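Local coordinates for protein probable Rab-related GTPase (Acanthamoeba polyphaga mimivirus, PDB 5XC5) that binds GTP and magnesium as a Rab-family small GTPase and may take part in protein transport, at residues A[116-121]-A[133-138]; A[145-150]-A[161-166]. The protein carries 1 engineered substitution. All blocks are in the same frame, centred on the assembly; numbering follows the deposited sequence.

Contact 1. Residues A[116-121]-A[133-138]; sequences VVANKI and NEIKKF. With GTP (guanosine-5'-triphosphate), chain B.
Strand 116-119 and helix 133-138 come nearest in backbone at Ala118 and Ile135, whose CA atoms lie 8.1 Å apart, and no hydrogen bond links the two segments. What joins them is a thin apolar seam made by two pairs. The CD1 methyl of Ile135 ends 4.0 Å from CB of Ala118. With CG1 of Ile135 set anti to the carbonyl carbon (chi1 -65°), the longer branch of that side chain is the one that reaches the strand. Two residues back along the strand, CG2 of Val116 approaches the Phe138 ring at its edge, close to the ring plane, and lies 4.5 Å from CE2; this is a loose contact.

At the end of the strand the chain turns to the nucleotide. Asn119, Lys120, Ile121 and Asp122 make the NKxD guanine-recognition motif of small GTPases. The Lys120 side chain, extended beyond CG, is laid flat over one face of the guanine, with CG 3.5 Å from C6 of GTP and CE 3.7 Å from C4 of GTP. Its NZ then meets the ribose, donating to GTP O4' at 3.2 Å, and also bonds to Gly15 O, so the lysine spans base, sugar and phosphate-binding loop. Asn119 works more as a brace: its ND2 is held by Val16 O and Ser151 OG, and merely lies beside the base, 3.7 Å from GTP N7.

In the fold, this is the strand-helix half of the beta-alpha-beta unit formed by strand 113-119, helix 132-141 and strand 145-148. Phe86 of strand 81-87, Phe148 of strand 145-148, and Phe94, Val97 and Tyr98 of helix 91-107 pack around the seam, so helix 132-141 lies beside helix 91-107 against the sheet.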
# COMPACT_ATOMS: atom_id res chain seq x y z
N VAL A 116 3.16 -5.15 2.73
CA VAL A 116 4.11 -4.64 1.74
C VAL A 116 3.65 -5.10 0.36
O VAL A 116 3.43 -6.30 0.14
CB VAL A 116 5.52 -5.15 2.04
CG1 VAL A 116 6.49 -4.80 0.91
CG2 VAL A 116 6.02 -4.60 3.38
N VAL A 117 3.52 -4.16 -0.57
CA VAL A 117 3.05 -4.45 -1.92
C VAL A 117 4.22 -4.31 -2.87
O VAL A 117 4.73 -3.20 -3.08
CB VAL A 117 1.90 -3.52 -2.35
CG1 VAL A 117 1.44 -3.84 -3.77
CG2 VAL A 117 0.75 -3.60 -1.35
N ALA A 118 4.64 -5.43 -3.45
CA ALA A 118 5.67 -5.44 -4.49
C ALA A 118 4.95 -5.19 -5.81
O ALA A 118 4.32 -6.10 -6.37
CB ALA A 118 6.38 -6.79 -4.48
N ASN A 119 5.01 -3.95 -6.29
CA ASN A 119 4.21 -3.51 -7.42
C ASN A 119 5.03 -3.49 -8.71
O ASN A 119 6.26 -3.56 -8.71
CB ASN A 119 3.63 -2.12 -7.15
CG ASN A 119 2.41 -1.81 -8.01
OD1 ASN A 119 1.68 -2.71 -8.40
ND2 ASN A 119 2.19 -0.54 -8.31
N LYS A 120 4.29 -3.39 -9.81
CA LYS A 120 4.82 -3.35 -11.19
C LYS A 120 5.32 -4.71 -11.66
O LYS A 120 6.23 -4.79 -12.50
CB LYS A 120 5.84 -2.23 -11.43
CG LYS A 120 5.39 -0.89 -10.89
CD LYS A 120 6.13 0.25 -11.53
CE LYS A 120 5.77 1.60 -10.89
NZ LYS A 120 6.53 2.73 -11.55
N ILE A 121 4.72 -5.79 -11.16
CA ILE A 121 5.15 -7.13 -11.55
C ILE A 121 4.95 -7.42 -13.03
O ILE A 121 5.50 -8.40 -13.54
CB ILE A 121 4.48 -8.21 -10.67
CG1 ILE A 121 2.97 -8.29 -10.94
CG2 ILE A 121 4.81 -7.97 -9.21
CD1 ILE A 121 2.22 -9.28 -10.05
N ASN A 133 12.81 -13.84 -2.79
CA ASN A 133 13.35 -14.30 -1.51
C ASN A 133 13.74 -13.13 -0.61
O ASN A 133 13.54 -13.19 0.60
CB ASN A 133 14.53 -15.25 -1.75
CG ASN A 133 14.07 -16.66 -2.07
OD1 ASN A 133 12.87 -16.94 -2.10
ND2 ASN A 133 15.03 -17.55 -2.31
N GLU A 134 14.29 -12.05 -1.19
CA GLU A 134 14.62 -10.88 -0.39
C GLU A 134 13.38 -10.25 0.21
O GLU A 134 13.39 -9.79 1.36
CB GLU A 134 15.29 -9.81 -1.26
CG GLU A 134 16.66 -10.11 -1.78
CD GLU A 134 17.17 -8.93 -2.58
OE1 GLU A 134 17.67 -7.97 -1.94
OE2 GLU A 134 17.00 -8.94 -3.82
N ILE A 135 12.30 -10.18 -0.58
CA ILE A 135 11.04 -9.61 -0.10
C ILE A 135 10.48 -10.44 1.05
O ILE A 135 10.10 -9.91 2.10
CB ILE A 135 10.04 -9.50 -1.27
CG1 ILE A 135 10.54 -8.50 -2.31
CG2 ILE A 135 8.63 -9.14 -0.75
CD1 ILE A 135 9.88 -8.63 -3.68
N LYS A 136 10.42 -11.76 0.86
CA LYS A 136 9.90 -12.63 1.91
C LYS A 136 10.75 -12.53 3.18
O LYS A 136 10.20 -12.47 4.29
CB LYS A 136 9.84 -14.07 1.42
CG LYS A 136 8.80 -14.33 0.34
CD LYS A 136 8.90 -15.75 -0.21
CE LYS A 136 8.01 -15.94 -1.43
NZ LYS A 136 6.57 -16.10 -1.08
N LYS A 137 12.07 -12.52 3.03
CA LYS A 137 12.95 -12.42 4.19
C LYS A 137 12.77 -11.09 4.91
O LYS A 137 12.69 -11.06 6.15
CB LYS A 137 14.40 -12.61 3.75
CG LYS A 137 15.41 -12.32 4.85
CD LYS A 137 15.24 -13.26 6.03
CE LYS A 137 16.58 -13.57 6.68
NZ LYS A 137 17.27 -12.30 7.04
N PHE A 138 12.69 -9.99 4.17
CA PHE A 138 12.44 -8.71 4.80
C PHE A 138 11.17 -8.75 5.65
O PHE A 138 11.15 -8.30 6.79
CB PHE A 138 12.35 -7.59 3.76
CG PHE A 138 11.92 -6.28 4.34
CD1 PHE A 138 12.86 -5.41 4.86
CD2 PHE A 138 10.58 -5.94 4.43
CE1 PHE A 138 12.48 -4.22 5.43
CE2 PHE A 138 10.18 -4.75 5.02
CZ PHE A 138 11.14 -3.89 5.52
PG GTP B . 3.58 9.60 -5.77
O1G GTP B . 2.17 10.13 -5.63
O2G GTP B . 4.48 10.58 -6.47
O3G GTP B . 4.16 9.13 -4.46
O3B GTP B . 3.60 8.31 -6.79
PB GTP B . 2.60 7.03 -6.77
O1B GTP B . 1.19 7.45 -6.40
O2B GTP B . 3.18 5.95 -5.90
O3A GTP B . 2.70 6.42 -8.26
PA GTP B . 1.62 6.65 -9.46
O1A GTP B . 0.34 5.85 -9.19
O2A GTP B . 1.44 8.16 -9.73
O5' GTP B . 2.39 5.92 -10.68
C5' GTP B . 3.63 6.40 -11.17
C4' GTP B . 3.85 5.90 -12.59
O4' GTP B . 4.01 4.49 -12.53
C3' GTP B . 2.69 6.17 -13.53
O3' GTP B . 3.17 6.51 -14.82
C2' GTP B . 1.97 4.84 -13.59
O2' GTP B . 1.28 4.65 -14.81
C1' GTP B . 3.10 3.85 -13.42
N9 GTP B . 2.59 2.62 -12.80
C8 GTP B . 1.76 2.50 -11.72
N7 GTP B . 1.54 1.20 -11.47
C5 GTP B . 2.22 0.48 -12.40
C6 GTP B . 2.35 -0.89 -12.63
O6 GTP B . 1.79 -1.76 -11.93
N1 GTP B . 3.13 -1.28 -13.69
C2 GTP B . 3.78 -0.37 -14.50
N2 GTP B . 4.53 -0.83 -15.50
N3 GTP B . 3.67 0.98 -14.28
C4 GTP B . 2.88 1.37 -13.24

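Contact 2. Residues A[145-150]-A[161-166]; sequences DYVFAS and FGKMID. With GTP (guanosine-5'-triphosphate), chain B.
Asp145 OD2 is gripped by two groups, the ammonium of Lys163 in a salt bridge and the hydroxyl of Tyr113 from the neighbouring strand. Lys163 NZ stands 3.1 Å from Asp145 OD2, on the syn side of the carboxylate but 31° out of its plane. Water 1 ties the same two residues together a second time, donating to Asp145 OD1 at 2.6 Å and accepting from Lys163 NZ at 3.2 Å. A weak bond from Tyr146 N to Asp145 OD1 further steadies the carboxylate.

In Lys163 two bends, at chi3 (70°) and chi4, turn the end of the chain from Val147 back along the strand to Asp145. On the way its CD packs 3.9 Å from CG2 of Val147, the two side chains running past each other in opposite directions. Val147 is buried, whereas Asp145 and Lys163 are partly exposed.

Beyond the strand, Ser150 OG sits 3.2 Å from GTP O6 and is hydrogen-bonded to Asp122 OD1 of the NKxD motif, joining the two guanine-binding loops.

The axes of strand 145-148 and helix 161-166 come within 10.2 Å at 153°, so the chain nearly doubles back on itself. This is the closing strand-loop-helix unit of the small GTPase fold; Ser150 and Ser151, which also bonds GTP, lie at what is probably the position of the SAK (G5) loop.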
# COMPACT_ATOMS: atom_id res chain seq x y z
N ASP A 145 3.34 -8.48 6.28
CA ASP A 145 3.01 -9.43 5.22
C ASP A 145 3.42 -8.82 3.88
O ASP A 145 3.79 -7.65 3.80
CB ASP A 145 1.50 -9.72 5.28
CG ASP A 145 1.10 -10.99 4.55
OD1 ASP A 145 1.95 -11.78 4.10
OD2 ASP A 145 -0.13 -11.20 4.43
N TYR A 146 3.33 -9.63 2.82
CA TYR A 146 3.71 -9.19 1.49
C TYR A 146 2.73 -9.73 0.46
O TYR A 146 2.07 -10.75 0.68
CB TYR A 146 5.12 -9.66 1.10
CG TYR A 146 5.23 -11.16 1.07
CD1 TYR A 146 5.42 -11.88 2.24
CD2 TYR A 146 5.11 -11.87 -0.13
CE1 TYR A 146 5.50 -13.27 2.24
CE2 TYR A 146 5.19 -13.26 -0.15
CZ TYR A 146 5.38 -13.95 1.04
OH TYR A 146 5.46 -15.33 1.03
N VAL A 147 2.70 -9.05 -0.69
CA VAL A 147 1.84 -9.44 -1.81
C VAL A 147 2.46 -8.84 -3.06
O VAL A 147 3.14 -7.82 -3.00
CB VAL A 147 0.39 -8.94 -1.58
CG1 VAL A 147 0.32 -7.42 -1.56
CG2 VAL A 147 -0.57 -9.53 -2.61
N PHE A 148 2.19 -9.46 -4.21
CA PHE A 148 2.69 -8.99 -5.50
C PHE A 148 1.54 -8.45 -6.34
O PHE A 148 0.46 -9.05 -6.38
CB PHE A 148 3.41 -10.12 -6.23
CG PHE A 148 4.72 -10.51 -5.59
CD1 PHE A 148 4.76 -11.39 -4.52
CD2 PHE A 148 5.91 -9.96 -6.05
CE1 PHE A 148 5.97 -11.74 -3.92
CE2 PHE A 148 7.12 -10.31 -5.46
CZ PHE A 148 7.14 -11.20 -4.40
N ALA A 149 1.76 -7.32 -7.00
CA ALA A 149 0.68 -6.69 -7.74
C ALA A 149 1.17 -5.92 -8.96
O ALA A 149 2.37 -5.66 -9.13
CB ALA A 149 -0.13 -5.75 -6.83
N SER A 150 0.22 -5.60 -9.84
CA SER A 150 0.37 -4.60 -10.88
C SER A 150 -0.89 -3.74 -10.86
O SER A 150 -2.00 -4.28 -10.87
CB SER A 150 0.48 -5.25 -12.25
OG SER A 150 0.39 -4.27 -13.28
N PHE A 161 -6.23 -5.78 -1.68
CA PHE A 161 -7.22 -5.20 -0.77
C PHE A 161 -8.00 -6.28 -0.03
O PHE A 161 -8.39 -6.06 1.12
CB PHE A 161 -8.15 -4.22 -1.48
CG PHE A 161 -7.59 -2.85 -1.55
CD1 PHE A 161 -7.76 -1.97 -0.50
CD2 PHE A 161 -6.86 -2.45 -2.66
CE1 PHE A 161 -7.23 -0.71 -0.55
CE2 PHE A 161 -6.33 -1.18 -2.72
CZ PHE A 161 -6.50 -0.31 -1.66
N GLY A 162 -8.21 -7.44 -0.65
CA GLY A 162 -8.89 -8.51 0.05
C GLY A 162 -8.13 -8.97 1.28
O GLY A 162 -8.73 -9.25 2.32
N LYS A 163 -6.80 -9.08 1.17
CA LYS A 163 -5.99 -9.42 2.34
C LYS A 163 -6.16 -8.39 3.44
O LYS A 163 -6.32 -8.73 4.61
CB LYS A 163 -4.52 -9.50 1.94
CG LYS A 163 -4.18 -10.62 0.97
CD LYS A 163 -2.74 -10.52 0.45
CE LYS A 163 -1.67 -10.83 1.52
NZ LYS A 163 -1.75 -12.24 2.00
N MET A 164 -6.15 -7.11 3.07
CA MET A 164 -6.32 -6.04 4.04
C MET A 164 -7.70 -6.08 4.67
O MET A 164 -7.84 -5.90 5.89
CB MET A 164 -6.08 -4.69 3.35
CG MET A 164 -6.28 -3.46 4.23
SD MET A 164 -5.11 -3.36 5.62
CE MET A 164 -3.51 -3.24 4.79
N ILE A 165 -8.74 -6.33 3.86
CA ILE A 165 -10.11 -6.38 4.36
C ILE A 165 -10.28 -7.52 5.36
O ILE A 165 -10.86 -7.34 6.44
CB ILE A 165 -11.09 -6.49 3.18
CG1 ILE A 165 -11.11 -5.18 2.39
CG2 ILE A 165 -12.50 -6.88 3.68
CD1 ILE A 165 -11.60 -5.35 0.97
N ASP A 166 -9.76 -8.71 5.02
CA ASP A 166 -9.86 -9.84 5.94
C ASP A 166 -9.24 -9.50 7.29
O ASP A 166 -9.83 -9.81 8.34
CB ASP A 166 -9.14 -11.07 5.36
CG ASP A 166 -9.82 -11.65 4.14
OD1 ASP A 166 -10.93 -11.20 3.78
OD2 ASP A 166 -9.25 -12.58 3.53
PG GTP B . 3.58 9.60 -5.77
O1G GTP B . 2.17 10.13 -5.63
O2G GTP B . 4.48 10.58 -6.47
O3G GTP B . 4.16 9.13 -4.46
O3B GTP B . 3.60 8.31 -6.79
PB GTP B . 2.60 7.03 -6.77
O1B GTP B . 1.19 7.45 -6.40
O2B GTP B . 3.18 5.95 -5.90
O3A GTP B . 2.70 6.42 -8.26
PA GTP B . 1.62 6.65 -9.46
O1A GTP B . 0.34 5.85 -9.19
O2A GTP B . 1.44 8.16 -9.73
O5' GTP B . 2.39 5.92 -10.68
C5' GTP B . 3.63 6.40 -11.17
C4' GTP B . 3.85 5.90 -12.59
O4' GTP B . 4.01 4.49 -12.53
C3' GTP B . 2.69 6.17 -13.53
O3' GTP B . 3.17 6.51 -14.82
C2' GTP B . 1.97 4.84 -13.59
O2' GTP B . 1.28 4.65 -14.81
C1' GTP B . 3.10 3.85 -13.42
N9 GTP B . 2.59 2.62 -12.80
C8 GTP B . 1.76 2.50 -11.72
N7 GTP B . 1.54 1.20 -11.47
C5 GTP B . 2.22 0.48 -12.40
C6 GTP B . 2.35 -0.89 -12.63
O6 GTP B . 1.79 -1.76 -11.93
N1 GTP B . 3.13 -1.28 -13.69
C2 GTP B . 3.78 -0.37 -14.50
N2 GTP B . 4.53 -0.83 -15.50
N3 GTP B . 3.67 0.98 -14.28
C4 GTP B . 2.88 1.37 -13.24
O HOH W 1 1.02 -13.79 2.65

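How the contacts relate
Strands 113-119 and 145-148 are neighbours in the central sheet, bonded through Val116 with Asp145 and Val147, and helix 132-141 connects them in the chain. Contact 1 sets that helix on one face; contact 2 sets helix 154-169 on the other. Their chemistry follows their place: between its two segments contact 1 is buried and apolar, whereas contact 2, on the outermost strand, is partly buried and depends on an ion pair and a water. A hydrogen bond between Lys136 and Tyr146 probably ties their outer parts. At the nucleotide end the loops that follow the two strands both reach the guanine, one with a lysine chain laid over the base, the other at its carbonyl.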